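Local coordinates for protein D-hydantoinase (Ralstonia pickettii, PDB 1NFG) that probably hydrolyses the cyclic amide bond of D-hydantoin derivatives stereospecifically, using a pair of zinc ions held in the active site of each subunit, at residues Asp55-Val60 with Thr309-His314; Tyr283-Pro288 with Asn335-Val340; His98-Ala103 with Asp130-Glu135. All coordinates share one frame; numbering follows the deposited sequence.

Interaction 1 (Asp55-Val60 with Thr309-His314). With ZN (zinc ion), chain E.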
ATOM      1  N   ASP A  55      32.998   4.069  -5.087  1.00 19.82           N
ATOM      2  CA  ASP A  55      32.348   3.781  -3.813  1.00 19.54           C
ATOM      3  C   ASP A  55      32.031   5.054  -3.026  1.00 20.24           C
ATOM      4  O   ASP A  55      32.900   5.610  -2.358  1.00 22.34           O
ATOM      5  CB  ASP A  55      33.247   2.869  -2.984  1.00 17.72           C
ATOM      6  CG  ASP A  55      32.525   2.252  -1.826  1.00 18.15           C
ATOM      7  OD1 ASP A  55      31.495   2.824  -1.401  1.00 18.36           O
ATOM      8  OD2 ASP A  55      32.991   1.204  -1.335  1.00 17.00           O
ATOM      9  N   VAL A  56      30.781   5.504  -3.091  1.00 19.52           N
ATOM     10  CA  VAL A  56      30.383   6.724  -2.403  1.00 18.54           C
ATOM     11  C   VAL A  56      30.025   6.563  -0.926  1.00 19.30           C
ATOM     12  O   VAL A  56      29.407   7.450  -0.338  1.00 18.58           O
ATOM     13  CB  VAL A  56      29.198   7.408  -3.135  1.00 18.57           C
ATOM     14  CG1 VAL A  56      29.568   7.638  -4.593  1.00 17.30           C
ATOM     15  CG2 VAL A  56      27.930   6.561  -3.018  1.00 13.65           C
ATOM     16  N   HIS A  57      30.411   5.449  -0.316  1.00 19.92           N
ATOM     17  CA  HIS A  57      30.102   5.255   1.097  1.00 21.72           C
ATOM     18  C   HIS A  57      31.222   4.529   1.831  1.00 22.78           C
ATOM     19  O   HIS A  57      31.145   3.317   2.050  1.00 23.93           O
ATOM     20  CB  HIS A  57      28.789   4.482   1.253  1.00 22.43           C
ATOM     21  CG  HIS A  57      28.246   4.472   2.653  1.00 24.41           C
ATOM     22  ND1 HIS A  57      26.898   4.355   2.925  1.00 24.89           N
ATOM     23  CD2 HIS A  57      28.862   4.568   3.855  1.00 25.50           C
ATOM     24  CE1 HIS A  57      26.711   4.383   4.232  1.00 25.49           C
ATOM     25  NE2 HIS A  57      27.886   4.512   4.819  1.00 26.40           N
ATOM     26  N   THR A  58      32.255   5.277   2.217  1.00 21.97           N
ATOM     27  CA  THR A  58      33.387   4.707   2.937  1.00 23.11           C
ATOM     28  C   THR A  58      33.752   5.480   4.196  1.00 24.48           C
ATOM     29  O   THR A  58      33.478   6.678   4.322  1.00 23.93           O
ATOM     30  CB  THR A  58      34.665   4.648   2.064  1.00 22.66           C
ATOM     31  OG1 THR A  58      34.993   5.967   1.602  1.00 24.48           O
ATOM     32  CG2 THR A  58      34.466   3.733   0.882  1.00 22.70           C
ATOM     33  N   HIS A  59      34.372   4.764   5.126  1.00 26.97           N
ATOM     34  CA  HIS A  59      34.852   5.322   6.385  1.00 28.78           C
ATOM     35  C   HIS A  59      36.266   4.770   6.474  1.00 30.47           C
ATOM     36  O   HIS A  59      36.614   4.009   7.379  1.00 30.73           O
ATOM     37  CB  HIS A  59      33.996   4.828   7.548  1.00 29.49           C
ATOM     38  CG  HIS A  59      32.553   5.214   7.437  1.00 29.65           C
ATOM     39  ND1 HIS A  59      32.137   6.527   7.374  1.00 28.76           N
ATOM     40  CD2 HIS A  59      31.431   4.460   7.369  1.00 29.56           C
ATOM     41  CE1 HIS A  59      30.821   6.566   7.274  1.00 29.47           C
ATOM     42  NE2 HIS A  59      30.368   5.325   7.268  1.00 31.28           N
ATOM     43  N   VAL A  60      37.057   5.154   5.479  1.00 32.34           N
ATOM     44  CA  VAL A  60      38.441   4.740   5.315  1.00 34.79           C
ATOM     45  C   VAL A  60      39.331   4.862   6.562  1.00 36.05           C
ATOM     46  O   VAL A  60      40.081   3.938   6.882  1.00 34.05           O
ATOM     47  CB  VAL A  60      39.052   5.525   4.141  1.00 35.12           C
ATOM     48  CG1 VAL A  60      40.514   5.271   4.051  1.00 38.14           C
ATOM     49  CG2 VAL A  60      38.378   5.102   2.848  1.00 35.99           C
ATOM     50  N   THR A 309      22.950   3.071  -6.286  1.00 15.72           N
ATOM     51  CA  THR A 309      24.226   2.370  -6.282  1.00 16.07           C
ATOM     52  C   THR A 309      24.270   1.312  -5.199  1.00 16.37           C
ATOM     53  O   THR A 309      23.345   1.183  -4.411  1.00 17.83           O
ATOM     54  CB  THR A 309      25.390   3.361  -5.992  1.00 15.84           C
ATOM     55  OG1 THR A 309      26.645   2.673  -6.037  1.00 16.26           O
ATOM     56  CG2 THR A 309      25.235   3.966  -4.603  1.00 14.13           C
ATOM     57  N   VAL A 310      25.357   0.551  -5.181  1.00 17.89           N
ATOM     58  CA  VAL A 310      25.589  -0.455  -4.153  1.00 18.63           C
ATOM     59  C   VAL A 310      26.961  -0.065  -3.608  1.00 20.60           C
ATOM     60  O   VAL A 310      27.982  -0.379  -4.222  1.00 21.63           O
ATOM     61  CB  VAL A 310      25.680  -1.890  -4.718  1.00 17.73           C
ATOM     62  CG1 VAL A 310      26.050  -2.858  -3.597  1.00 14.19           C
ATOM     63  CG2 VAL A 310      24.359  -2.296  -5.356  1.00 16.64           C
ATOM     64  N   SER A 311      26.979   0.652  -2.486  1.00 21.22           N
ATOM     65  CA  SER A 311      28.232   1.085  -1.876  1.00 20.97           C
ATOM     66  C   SER A 311      28.637   0.064  -0.832  1.00 21.26           C
ATOM     67  O   SER A 311      27.944  -0.937  -0.665  1.00 20.61           O
ATOM     68  CB  SER A 311      28.077   2.476  -1.254  1.00 21.07           C
ATOM     69  OG  SER A 311      26.967   2.538  -0.377  1.00 22.16           O
ATOM     70  N   SER A 312      29.742   0.310  -0.127  1.00 22.58           N
ATOM     71  CA  SER A 312      30.231  -0.649   0.870  1.00 23.07           C
ATOM     72  C   SER A 312      30.079  -0.314   2.356  1.00 23.49           C
ATOM     73  O   SER A 312      29.939  -1.219   3.176  1.00 23.35           O
ATOM     74  CB  SER A 312      31.712  -0.963   0.606  1.00 24.01           C
ATOM     75  OG  SER A 312      32.529   0.187   0.798  1.00 22.94           O
ATOM     76  N   ASP A 313      30.103   0.967   2.710  1.00 24.56           N
ATOM     77  CA  ASP A 313      30.032   1.365   4.124  1.00 25.49           C
ATOM     78  C   ASP A 313      31.208   0.671   4.818  1.00 23.80           C
ATOM     79  O   ASP A 313      31.068   0.065   5.885  1.00 22.99           O
ATOM     80  CB  ASP A 313      28.698   0.945   4.769  1.00 25.62           C
ATOM     81  CG  ASP A 313      28.480   1.582   6.149  1.00 27.48           C
ATOM     82  OD1 ASP A 313      29.070   2.653   6.421  1.00 25.19           O
ATOM     83  OD2 ASP A 313      27.704   1.023   6.959  1.00 29.65           O
ATOM     84  N   HIS A 314      32.367   0.771   4.174  1.00 22.91           N
ATOM     85  CA  HIS A 314      33.610   0.173   4.645  1.00 23.76           C
ATOM     86  C   HIS A 314      34.114   0.713   5.987  1.00 24.19           C
ATOM     87  O   HIS A 314      34.308   1.924   6.163  1.00 22.25           O
ATOM     88  CB  HIS A 314      34.709   0.361   3.587  1.00 22.97           C
ATOM     89  CG  HIS A 314      36.028  -0.234   3.971  1.00 22.95           C
ATOM     90  ND1 HIS A 314      36.302  -1.579   3.845  1.00 23.90           N
ATOM     91  CD2 HIS A 314      37.135   0.327   4.514  1.00 21.58           C
ATOM     92  CE1 HIS A 314      37.522  -1.821   4.295  1.00 22.94           C
ATOM     93  NE2 HIS A 314      38.048  -0.681   4.707  1.00 21.62           N
TER
HETATM   94 ZN    ZN E 501      28.177   4.540   7.182  1.00 21.03          ZN
HETATM   95  O   HOH W   1      28.976   3.670  -4.483  1.00 20.47           O
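His57 CB lies against the hydroxyl of Ser311, with CB to Ser311 OG at 3.1 Å. CG is anti to the backbone N (chi1 -168°), which carries the imidazole past Ser311 to lie side by side with Asp313. Asp313 CB covers one face of the ring in a CH-pi contact, 3.8 Å from the His57 ring centroid and 18° off its normal. His57 CD2 lies against Asp313 OD1 at 3.2 Å, ND1 is hydrogen-bonded to Glu260 OE2, and at the tip NE2 binds zinc at 2.4 Å. His59 NE2 reaches the same ion at 2.3 Å and Asp313 OD1 at 2.2 Å; the Lys148 carbamate completes the site. This is the amidohydrolase TIM-barrel arrangement: the His-X-His pair at the end of strand 48-58 and an aspartate just beyond strand 310-311. The ring and carboxylate planes of His59 and Asp313 stand 73° apart, and their metal-binding atoms converge on zinc without bonding to each other. Asp55 OD1 accepts from His57 N at 3.0 Å, closing an Asx turn, and takes a weak bond from Ser312 N. Two weak backbone bonds, Asp313 N to His57 O and His59 N to His314 O, link the segments near the strand ends.

Interaction 2 (Tyr283-Pro288 with Asn335-Val340)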
ATOM      1  N   TYR A 283      30.089  -9.615  12.163  1.00 26.50           N
ATOM      2  CA  TYR A 283      28.928  -9.148  11.418  1.00 26.03           C
ATOM      3  C   TYR A 283      28.112  -8.103  12.127  1.00 25.33           C
ATOM      4  O   TYR A 283      26.966  -7.847  11.761  1.00 26.26           O
ATOM      5  CB  TYR A 283      28.063 -10.346  11.054  1.00 25.88           C
ATOM      6  CG  TYR A 283      28.890 -11.374  10.341  1.00 26.99           C
ATOM      7  CD1 TYR A 283      29.185 -11.234   8.990  1.00 27.66           C
ATOM      8  CD2 TYR A 283      29.492 -12.416  11.044  1.00 27.80           C
ATOM      9  CE1 TYR A 283      30.066 -12.098   8.358  1.00 30.31           C
ATOM     10  CE2 TYR A 283      30.377 -13.282  10.425  1.00 29.47           C
ATOM     11  CZ  TYR A 283      30.661 -13.115   9.083  1.00 30.86           C
ATOM     12  OH  TYR A 283      31.559 -13.950   8.469  1.00 34.74           O
ATOM     13  N   VAL A 284      28.708  -7.488  13.138  1.00 24.04           N
ATOM     14  CA  VAL A 284      28.015  -6.451  13.866  1.00 23.52           C
ATOM     15  C   VAL A 284      28.194  -5.118  13.148  1.00 24.98           C
ATOM     16  O   VAL A 284      29.155  -4.377  13.396  1.00 25.58           O
ATOM     17  CB  VAL A 284      28.529  -6.328  15.316  1.00 22.74           C
ATOM     18  CG1 VAL A 284      27.889  -5.125  15.994  1.00 19.39           C
ATOM     19  CG2 VAL A 284      28.204  -7.597  16.089  1.00 20.81           C
ATOM     20  N   PHE A 285      27.275  -4.835  12.230  1.00 24.75           N
ATOM     21  CA  PHE A 285      27.281  -3.574  11.501  1.00 24.25           C
ATOM     22  C   PHE A 285      25.867  -3.022  11.576  1.00 23.60           C
ATOM     23  O   PHE A 285      24.938  -3.740  11.953  1.00 22.56           O
ATOM     24  CB  PHE A 285      27.737  -3.762  10.051  1.00 24.12           C
ATOM     25  CG  PHE A 285      27.148  -4.957   9.373  1.00 25.07           C
ATOM     26  CD1 PHE A 285      25.818  -4.966   8.976  1.00 24.70           C
ATOM     27  CD2 PHE A 285      27.933  -6.078   9.124  1.00 24.12           C
ATOM     28  CE1 PHE A 285      25.282  -6.073   8.340  1.00 26.04           C
ATOM     29  CE2 PHE A 285      27.407  -7.188   8.489  1.00 23.80           C
ATOM     30  CZ  PHE A 285      26.079  -7.189   8.095  1.00 24.69           C
ATOM     31  N   THR A 286      25.708  -1.753  11.223  1.00 22.40           N
ATOM     32  CA  THR A 286      24.414  -1.103  11.313  1.00 21.77           C
ATOM     33  C   THR A 286      23.971  -0.401  10.032  1.00 21.31           C
ATOM     34  O   THR A 286      24.772   0.261   9.377  1.00 21.61           O
ATOM     35  CB  THR A 286      24.443  -0.076  12.464  1.00 23.41           C
ATOM     36  OG1 THR A 286      24.698  -0.761  13.697  1.00 25.51           O
ATOM     37  CG2 THR A 286      23.130   0.686  12.557  1.00 22.66           C
ATOM     38  N   PRO A 287      22.683  -0.541   9.661  1.00 20.86           N
ATOM     39  CA  PRO A 287      21.675  -1.320  10.386  1.00 19.45           C
ATOM     40  C   PRO A 287      22.053  -2.796  10.417  1.00 20.43           C
ATOM     41  O   PRO A 287      22.952  -3.228   9.694  1.00 22.39           O
ATOM     42  CB  PRO A 287      20.404  -1.043   9.600  1.00 18.80           C
ATOM     43  CG  PRO A 287      20.589   0.380   9.194  1.00 18.29           C
ATOM     44  CD  PRO A 287      22.028   0.375   8.707  1.00 21.55           C
ATOM     45  N   PRO A 288      21.368  -3.593  11.248  1.00 20.60           N
ATOM     46  CA  PRO A 288      21.662  -5.025  11.363  1.00 20.04           C
ATOM     47  C   PRO A 288      21.411  -5.832  10.097  1.00 20.40           C
ATOM     48  O   PRO A 288      20.588  -5.459   9.261  1.00 19.56           O
ATOM     49  CB  PRO A 288      20.734  -5.486  12.494  1.00 19.64           C
ATOM     50  CG  PRO A 288      20.384  -4.237  13.218  1.00 19.14           C
ATOM     51  CD  PRO A 288      20.240  -3.229  12.120  1.00 19.59           C
ATOM     52  N   ASN A 335      30.573  -0.861  15.830  1.00 32.07           N
ATOM     53  CA  ASN A 335      29.799  -1.195  14.637  1.00 32.53           C
ATOM     54  C   ASN A 335      30.542  -0.975  13.328  1.00 32.42           C
ATOM     55  O   ASN A 335      31.231   0.030  13.159  1.00 32.09           O
ATOM     56  CB  ASN A 335      28.498  -0.379  14.605  1.00 32.00           C
ATOM     57  CG  ASN A 335      27.530  -0.770  15.711  1.00 33.25           C
ATOM     58  OD1 ASN A 335      26.415  -0.241  15.791  1.00 34.00           O
ATOM     59  ND2 ASN A 335      27.948  -1.698  16.571  1.00 31.68           N
ATOM     60  N   GLY A 336      30.390  -1.918  12.400  1.00 31.24           N
ATOM     61  CA  GLY A 336      31.033  -1.780  11.108  1.00 28.37           C
ATOM     62  C   GLY A 336      31.761  -3.010  10.626  1.00 27.41           C
ATOM     63  O   GLY A 336      32.262  -3.800  11.428  1.00 27.97           O
ATOM     64  N   ALA A 337      31.814  -3.165   9.305  1.00 26.63           N
ATOM     65  CA  ALA A 337      32.499  -4.288   8.670  1.00 25.77           C
ATOM     66  C   ALA A 337      33.212  -3.803   7.404  1.00 25.02           C
ATOM     67  O   ALA A 337      32.787  -2.838   6.768  1.00 25.50           O
ATOM     68  CB  ALA A 337      31.504  -5.390   8.328  1.00 24.90           C
ATOM     69  N   PRO A 338      34.306  -4.474   7.024  1.00 24.72           N
ATOM     70  CA  PRO A 338      35.080  -4.110   5.837  1.00 25.52           C
ATOM     71  C   PRO A 338      34.495  -4.648   4.531  1.00 25.96           C
ATOM     72  O   PRO A 338      33.768  -5.642   4.527  1.00 25.85           O
ATOM     73  CB  PRO A 338      36.443  -4.715   6.136  1.00 25.37           C
ATOM     74  CG  PRO A 338      36.059  -6.016   6.783  1.00 24.78           C
ATOM     75  CD  PRO A 338      34.938  -5.603   7.734  1.00 25.19           C
ATOM     76  N   GLY A 339      34.827  -3.991   3.424  1.00 25.80           N
ATOM     77  CA  GLY A 339      34.338  -4.444   2.136  1.00 25.13           C
ATOM     78  C   GLY A 339      34.663  -3.576   0.933  1.00 24.63           C
ATOM     79  O   GLY A 339      34.220  -3.885  -0.167  1.00 26.29           O
ATOM     80  N   VAL A 340      35.432  -2.506   1.110  1.00 23.67           N
ATOM     81  CA  VAL A 340      35.746  -1.632  -0.021  1.00 21.94           C
ATOM     82  C   VAL A 340      36.413  -2.385  -1.170  1.00 22.27           C
ATOM     83  O   VAL A 340      36.216  -2.046  -2.338  1.00 22.04           O
ATOM     84  CB  VAL A 340      36.656  -0.439   0.398  1.00 20.10           C
ATOM     85  CG1 VAL A 340      38.085  -0.911   0.626  1.00 17.39           C
ATOM     86  CG2 VAL A 340      36.602   0.653  -0.660  1.00 15.58           C
TER
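Val284 O is approached by two groups of Asn335 and Gly336. Gly336 N donates to it at 2.9 Å with an N-H...O angle of 162°, in the carbonyl plane and on a lone pair, while Asn335 CA makes a CA-H...O contact with Val284 O at 3.5 Å. Val284 is the centre of an inverse gamma turn, with a weak bond from Phe285 N to Tyr283 O. With CG beside its own backbone N (chi1 -67°), the amide of Asn335 crosses obliquely to Val284 and Thr286, ND2 resting on Val284 CG1 at 3.5 Å. Asn335 OD1 accepts from Thr286 OG1 at 2.8 Å, but the hydroxyl approaches from 55° above the amide carbonyl plane, away from the lone-pair directions. Both segments are loops that follow barrel strands, 257-262 and 310-311, on the metal-bearing side of the TIM barrel, and Thr286 and Asn335 probably bind substrate, as probably does Tyr153, which Thr286 touches. On the apolar side, Ala337 CB meets Phe285 CD2 at 3.7 Å, coming obliquely to the ring. Tyr283 O lies 3.3 Å above one face of that Phe285 ring, offset toward its rim.

Interaction 3 (His98-Ala103 with Asp130-Glu135)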
ATOM      1  N   HIS A  98      33.975  21.536  17.305  1.00 33.91           N
ATOM      2  CA  HIS A  98      34.848  22.079  16.272  1.00 33.16           C
ATOM      3  C   HIS A  98      34.070  22.416  14.992  1.00 32.29           C
ATOM      4  O   HIS A  98      32.919  22.004  14.828  1.00 30.96           O
ATOM      5  CB  HIS A  98      35.988  21.091  15.999  1.00 35.14           C
ATOM      6  CG  HIS A  98      36.935  20.931  17.153  1.00 38.47           C
ATOM      7  ND1 HIS A  98      37.868  21.890  17.490  1.00 40.21           N
ATOM      8  CD2 HIS A  98      37.060  19.944  18.074  1.00 39.66           C
ATOM      9  CE1 HIS A  98      38.526  21.498  18.569  1.00 41.81           C
ATOM     10  NE2 HIS A  98      38.055  20.322  18.945  1.00 39.85           N
ATOM     11  N   SER A  99      34.695  23.180  14.098  1.00 30.53           N
ATOM     12  CA  SER A  99      34.053  23.594  12.851  1.00 28.41           C
ATOM     13  C   SER A  99      34.112  22.536  11.753  1.00 28.34           C
ATOM     14  O   SER A  99      34.792  21.509  11.886  1.00 26.23           O
ATOM     15  CB  SER A  99      34.710  24.864  12.322  1.00 27.69           C
ATOM     16  OG  SER A  99      36.050  24.600  11.942  1.00 27.16           O
ATOM     17  N   LEU A 100      33.393  22.795  10.664  1.00 26.64           N
ATOM     18  CA  LEU A 100      33.398  21.866   9.543  1.00 27.91           C
ATOM     19  C   LEU A 100      34.753  22.015   8.857  1.00 27.20           C
ATOM     20  O   LEU A 100      35.409  21.021   8.523  1.00 25.43           O
ATOM     21  CB  LEU A 100      32.241  22.171   8.575  1.00 26.46           C
ATOM     22  CG  LEU A 100      30.853  21.992   9.206  1.00 25.00           C
ATOM     23  CD1 LEU A 100      29.779  22.176   8.161  1.00 24.78           C
ATOM     24  CD2 LEU A 100      30.751  20.612   9.837  1.00 22.91           C
ATOM     25  N   ALA A 101      35.174  23.264   8.671  1.00 26.50           N
ATOM     26  CA  ALA A 101      36.465  23.540   8.061  1.00 25.81           C
ATOM     27  C   ALA A 101      37.553  22.774   8.821  1.00 26.89           C
ATOM     28  O   ALA A 101      38.375  22.088   8.200  1.00 27.41           O
ATOM     29  CB  ALA A 101      36.744  25.022   8.096  1.00 24.10           C
ATOM     30  N   GLU A 102      37.551  22.878  10.156  1.00 26.40           N
ATOM     31  CA  GLU A 102      38.543  22.178  10.978  1.00 26.72           C
ATOM     32  C   GLU A 102      38.537  20.697  10.574  1.00 25.72           C
ATOM     33  O   GLU A 102      39.587  20.053  10.511  1.00 26.44           O
ATOM     34  CB  GLU A 102      38.235  22.302  12.500  1.00 30.48           C
ATOM     35  CG  GLU A 102      38.599  23.648  13.229  1.00 32.79           C
ATOM     36  CD  GLU A 102      38.718  23.498  14.777  1.00 37.31           C
ATOM     37  OE1 GLU A 102      39.450  22.584  15.212  1.00 39.67           O
ATOM     38  OE2 GLU A 102      38.104  24.275  15.564  1.00 35.91           O
ATOM     39  N   ALA A 103      37.345  20.173  10.286  1.00 25.22           N
ATOM     40  CA  ALA A 103      37.166  18.767   9.900  1.00 22.81           C
ATOM     41  C   ALA A 103      37.740  18.461   8.519  1.00 22.40           C
ATOM     42  O   ALA A 103      38.435  17.458   8.329  1.00 21.95           O
ATOM     43  CB  ALA A 103      35.683  18.397   9.943  1.00 19.83           C
ATOM     44  N   ASP A 130      24.969  27.074  15.350  1.00 30.53           N
ATOM     45  CA  ASP A 130      24.508  28.105  14.433  1.00 32.26           C
ATOM     46  C   ASP A 130      25.591  28.380  13.396  1.00 32.75           C
ATOM     47  O   ASP A 130      25.315  28.453  12.198  1.00 33.44           O
ATOM     48  CB  ASP A 130      24.190  29.389  15.197  1.00 34.43           C
ATOM     49  CG  ASP A 130      22.828  29.352  15.853  1.00 37.01           C
ATOM     50  OD1 ASP A 130      22.456  28.288  16.386  1.00 39.44           O
ATOM     51  OD2 ASP A 130      22.131  30.390  15.845  1.00 38.18           O
ATOM     52  N   SER A 131      26.829  28.525  13.859  1.00 32.53           N
ATOM     53  CA  SER A 131      27.936  28.791  12.951  1.00 32.66           C
ATOM     54  C   SER A 131      28.195  27.587  12.054  1.00 32.28           C
ATOM     55  O   SER A 131      28.382  27.745  10.844  1.00 32.23           O
ATOM     56  CB  SER A 131      29.210  29.148  13.733  1.00 31.96           C
ATOM     57  OG  SER A 131      29.590  28.108  14.617  1.00 32.98           O
ATOM     58  N   VAL A 132      28.202  26.392  12.648  1.00 31.12           N
ATOM     59  CA  VAL A 132      28.433  25.164  11.893  1.00 29.90           C
ATOM     60  C   VAL A 132      27.450  25.065  10.734  1.00 29.65           C
ATOM     61  O   VAL A 132      27.840  24.837   9.586  1.00 30.69           O
ATOM     62  CB  VAL A 132      28.261  23.910  12.772  1.00 30.02           C
ATOM     63  CG1 VAL A 132      28.169  22.669  11.890  1.00 28.51           C
ATOM     64  CG2 VAL A 132      29.435  23.782  13.734  1.00 29.52           C
ATOM     65  N   ILE A 133      26.174  25.240  11.040  1.00 27.88           N
ATOM     66  CA  ILE A 133      25.149  25.170  10.021  1.00 27.35           C
ATOM     67  C   ILE A 133      25.359  26.241   8.966  1.00 26.74           C
ATOM     68  O   ILE A 133      25.088  26.032   7.786  1.00 27.18           O
ATOM     69  CB  ILE A 133      23.756  25.286  10.663  1.00 27.61           C
ATOM     70  CG1 ILE A 133      23.385  23.922  11.253  1.00 28.01           C
ATOM     71  CG2 ILE A 133      22.725  25.768   9.650  1.00 26.58           C
ATOM     72  CD1 ILE A 133      22.056  23.893  11.948  1.00 33.52           C
ATOM     73  N   GLU A 134      25.871  27.385   9.386  1.00 27.29           N
ATOM     74  CA  GLU A 134      26.111  28.468   8.451  1.00 27.22           C
ATOM     75  C   GLU A 134      27.280  28.111   7.520  1.00 26.02           C
ATOM     76  O   GLU A 134      27.411  28.677   6.432  1.00 24.44           O
ATOM     77  CB  GLU A 134      26.384  29.757   9.227  1.00 27.98           C
ATOM     78  CG  GLU A 134      25.680  30.984   8.662  1.00 32.96           C
ATOM     79  CD  GLU A 134      24.206  30.738   8.345  1.00 36.77           C
ATOM     80  OE1 GLU A 134      23.495  30.139   9.182  1.00 37.89           O
ATOM     81  OE2 GLU A 134      23.757  31.155   7.254  1.00 38.50           O
ATOM     82  N   GLU A 135      28.115  27.163   7.943  1.00 25.15           N
ATOM     83  CA  GLU A 135      29.251  26.732   7.131  1.00 27.43           C
ATOM     84  C   GLU A 135      28.784  25.955   5.899  1.00 28.71           C
ATOM     85  O   GLU A 135      29.499  25.865   4.898  1.00 28.73           O
ATOM     86  CB  GLU A 135      30.207  25.835   7.932  1.00 27.75           C
ATOM     87  CG  GLU A 135      31.115  26.539   8.918  1.00 26.54           C
ATOM     88  CD  GLU A 135      32.156  25.600   9.520  1.00 29.52           C
ATOM     89  OE1 GLU A 135      33.200  25.340   8.871  1.00 29.46           O
ATOM     90  OE2 GLU A 135      31.921  25.109  10.645  1.00 31.33           O
TER
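Glu135 holds the first turn of helix 100-111 with both carboxylate oxygens. OE2 accepts from Leu100 N at 2.7 Å, with a nearly straight N-H...O angle of 176°, and OE1 accepts from Ala101 N at 2.9 Å and 159°; each donor meets its oxygen on the syn side. The extended chain beyond CG (chi2 -172°) carries the carboxylate across to the neighbouring helix, where its two oxygens take one amide each. Leu100 crosses Glu135 obliquely, with CD1 3.7 Å from Glu135 CB. Its CD2 and CG also meet Val132 CG1, CG at 3.9 Å, the two side chains crossing at about a right angle; Gln94 and Leu139 lie against Leu100 as well. One shell further out, Ser99 is the N-cap, its OG accepting from Glu102 N at 2.9 Å. Glu102 OE2 in turn takes a bond from His98 ND1 at 3.1 Å, almost in the imidazole plane. The contact joins the start of helix 100-111 to helix 130-135, the helices following barrel strands 85-93 and 118-124. A carboxylate bound to two N-terminal amides sits at the positive end of the helix dipole, so its negative charge is probably stabilised there and its ionised form favoured.

In the fold
Interaction 1 forms the zinc site and interaction 2 the probable substrate-binding loops beside it, their centres 11 Å apart; they touch directly: His314 ND1 lies 2.9 Å from Gly339 N, a probable hydrogen bond, and Asp55 OD2 packs on Val340 CG2. Their segments alternate along the chain (55-60, 283-288, 309-314, 335-340), so the zinc site and the presumed substrate loops are interleaved in sequence as well as in space. Interaction 3 is nested in the loop closed by interaction 1 and precedes interaction 2. Its centre is about 24 Å from that of interaction 1 and 28 Å from that of interaction 2, on the barrel's helical shell, where it links neighbouring strand-helix units, far from the zinc site.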